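Local coordinates for protein Nsp15 (Middle East respiratory syndrome-related coronavirus, PDB 5YVD) that probably cleaves viral RNA at uridylates as an endoribonuclease of the EndoU type, assembled from six chains, at residues Ile79-Val84 and Ala97-Val101. Sequence-based numbering, arbitrary orientation.
Sequences ICYKFV and ATIGV
Ile79 and Ile99 form the apolar centre, their side chains crossing at about a right angle with Ile79 CD1 3.4 Å from Ile99 CG1. With CG1 anti to the backbone N (chi1 -178°), Ile79 extends across to Ile99 and sets CD1 on the backbone, 3.6 Å from both Ala97 C and Thr98 N; the small methyl of Ala97 suits this close approach to the chain. The second branch of Ile99 serves another neighbour: CG2 lies 3.9 Å from Tyr81 CD2, approaching the ring obliquely. Branched isoleucine thus suits a place between two partners, and Ile115 of strand 115-118 also touches Ile99. Farther along, Val101 CG2 packs against Phe83 N, 3.7 Å away.

Polar contacts follow. Lys82 N gives a weak, bent hydrogen bond to Ile99 O (2.9 Å, 129° at the hydrogen). Each segment has one residue at positive phi: Gly100 takes it readily, Lys82 despite its side chain. A water donates to Cys80 O and Phe83 O and accepts from Ile99 N and Thr98 OG1 (2.8 Å). That hydroxyl also lies 3.4 Å from Val84 CG2, so a small side chain with a polar end fits between apolar and polar neighbours. This join within the middle domain is made mostly of aliphatic packing, with one weak direct bond and a four-coordinated water that satisfies three backbone groups and the threonine hydroxyl.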
loop_
_atom_site.group_PDB
_atom_site.type_symbol
_atom_site.label_atom_id
_atom_site.label_comp_id
_atom_site.label_asym_id
_atom_site.label_seq_id
_atom_site.Cartn_x
_atom_site.Cartn_y
_atom_site.Cartn_z
ATOM N N ILE A 79 -19.973 -18.405 13.225
ATOM C CA ILE A 79 -18.619 -18.389 13.826
ATOM C C ILE A 79 -18.286 -19.756 14.455
ATOM O O ILE A 79 -19.197 -20.567 14.707
ATOM C CB ILE A 79 -18.563 -17.256 14.861
ATOM C CG1 ILE A 79 -17.190 -17.121 15.504
ATOM C CG2 ILE A 79 -19.614 -17.454 15.938
ATOM C CD1 ILE A 79 -17.026 -15.784 16.208
ATOM N N CYS A 80 -17.006 -20.051 14.673
ATOM C CA CYS A 80 -16.648 -21.342 15.257
ATOM C C CYS A 80 -16.156 -21.169 16.711
ATOM O O CYS A 80 -15.632 -20.120 17.083
ATOM C CB CYS A 80 -15.589 -22.050 14.397
ATOM S SG CYS A 80 -16.141 -22.720 12.796
ATOM N N TYR A 81 -16.324 -22.214 17.526
ATOM C CA TYR A 81 -15.968 -22.176 18.941
ATOM C C TYR A 81 -14.635 -22.816 19.215
ATOM O O TYR A 81 -14.512 -24.032 19.222
ATOM C CB TYR A 81 -17.018 -22.893 19.781
ATOM C CG TYR A 81 -16.796 -22.797 21.288
ATOM C CD1 TYR A 81 -16.327 -23.892 22.016
ATOM C CD2 TYR A 81 -17.072 -21.611 21.988
ATOM C CE1 TYR A 81 -16.141 -23.820 23.384
ATOM C CE2 TYR A 81 -16.884 -21.533 23.364
ATOM C CZ TYR A 81 -16.413 -22.641 24.064
ATOM O OH TYR A 81 -16.244 -22.582 25.443
ATOM N N LYS A 82 -13.645 -21.973 19.454
ATOM C CA LYS A 82 -12.321 -22.394 19.891
ATOM C C LYS A 82 -11.545 -23.070 18.784
ATOM O O LYS A 82 -10.534 -23.708 19.034
ATOM C CB LYS A 82 -12.385 -23.250 21.159
ATOM C CG LYS A 82 -12.501 -22.424 22.432
ATOM C CD LYS A 82 -12.605 -23.333 23.654
ATOM C CE LYS A 82 -11.868 -22.762 24.856
ATOM N NZ LYS A 82 -12.394 -21.422 25.236
ATOM N N PHE A 83 -11.997 -22.880 17.556
ATOM C CA PHE A 83 -11.205 -23.261 16.406
ATOM C C PHE A 83 -11.542 -22.337 15.257
ATOM O O PHE A 83 -12.454 -21.546 15.327
ATOM C CB PHE A 83 -11.420 -24.746 16.013
ATOM C CG PHE A 83 -12.790 -25.052 15.458
ATOM C CD1 PHE A 83 -13.857 -25.285 16.307
ATOM C CD2 PHE A 83 -13.009 -25.115 14.092
ATOM C CE1 PHE A 83 -15.113 -25.548 15.802
ATOM C CE2 PHE A 83 -14.277 -25.387 13.587
ATOM C CZ PHE A 83 -15.324 -25.603 14.442
ATOM N N VAL A 84 -10.789 -22.465 14.189
ATOM C CA VAL A 84 -10.946 -21.614 13.032
ATOM C C VAL A 84 -10.705 -22.485 11.817
ATOM O O VAL A 84 -9.894 -23.417 11.859
ATOM C CB VAL A 84 -9.950 -20.439 13.111
ATOM C CG1 VAL A 84 -8.686 -20.705 12.299
ATOM C CG2 VAL A 84 -10.629 -19.144 12.710
ATOM N N ALA A 97 -15.008 -13.013 12.395
ATOM C CA ALA A 97 -14.647 -12.998 13.804
ATOM C C ALA A 97 -14.299 -14.402 14.227
ATOM O O ALA A 97 -14.563 -15.350 13.512
ATOM C CB ALA A 97 -15.787 -12.452 14.662
ATOM N N THR A 98 -13.738 -14.520 15.421
ATOM C CA THR A 98 -13.257 -15.778 15.944
ATOM C C THR A 98 -13.579 -15.872 17.462
ATOM O O THR A 98 -13.970 -14.879 18.097
ATOM C CB THR A 98 -11.759 -15.859 15.649
ATOM O OG1 THR A 98 -11.376 -17.220 15.464
ATOM C CG2 THR A 98 -10.962 -15.264 16.756
ATOM N N ILE A 99 -13.467 -17.070 18.032
ATOM C CA ILE A 99 -13.728 -17.282 19.464
ATOM C C ILE A 99 -12.671 -18.193 20.073
ATOM O O ILE A 99 -12.529 -19.361 19.690
ATOM C CB ILE A 99 -15.104 -17.904 19.716
ATOM C CG1 ILE A 99 -16.219 -16.941 19.284
ATOM C CG2 ILE A 99 -15.271 -18.235 21.194
ATOM C CD1 ILE A 99 -17.572 -17.593 19.138
ATOM N N GLY A 100 -11.923 -17.635 21.019
ATOM C CA GLY A 100 -10.905 -18.368 21.716
ATOM C C GLY A 100 -9.823 -18.849 20.800
ATOM O O GLY A 100 -9.334 -19.956 20.967
ATOM N N VAL A 101 -9.424 -18.022 19.842
ATOM C CA VAL A 101 -8.336 -18.399 18.924
ATOM C C VAL A 101 -7.245 -17.329 18.784
ATOM O O VAL A 101 -6.069 -17.659 18.797
ATOM C CB VAL A 101 -8.895 -18.734 17.528
ATOM C CG1 VAL A 101 -7.777 -19.075 16.568
ATOM C CG2 VAL A 101 -9.855 -19.897 17.612
HETATM O O HOH W 1 -13.297 -19.249 15.887
#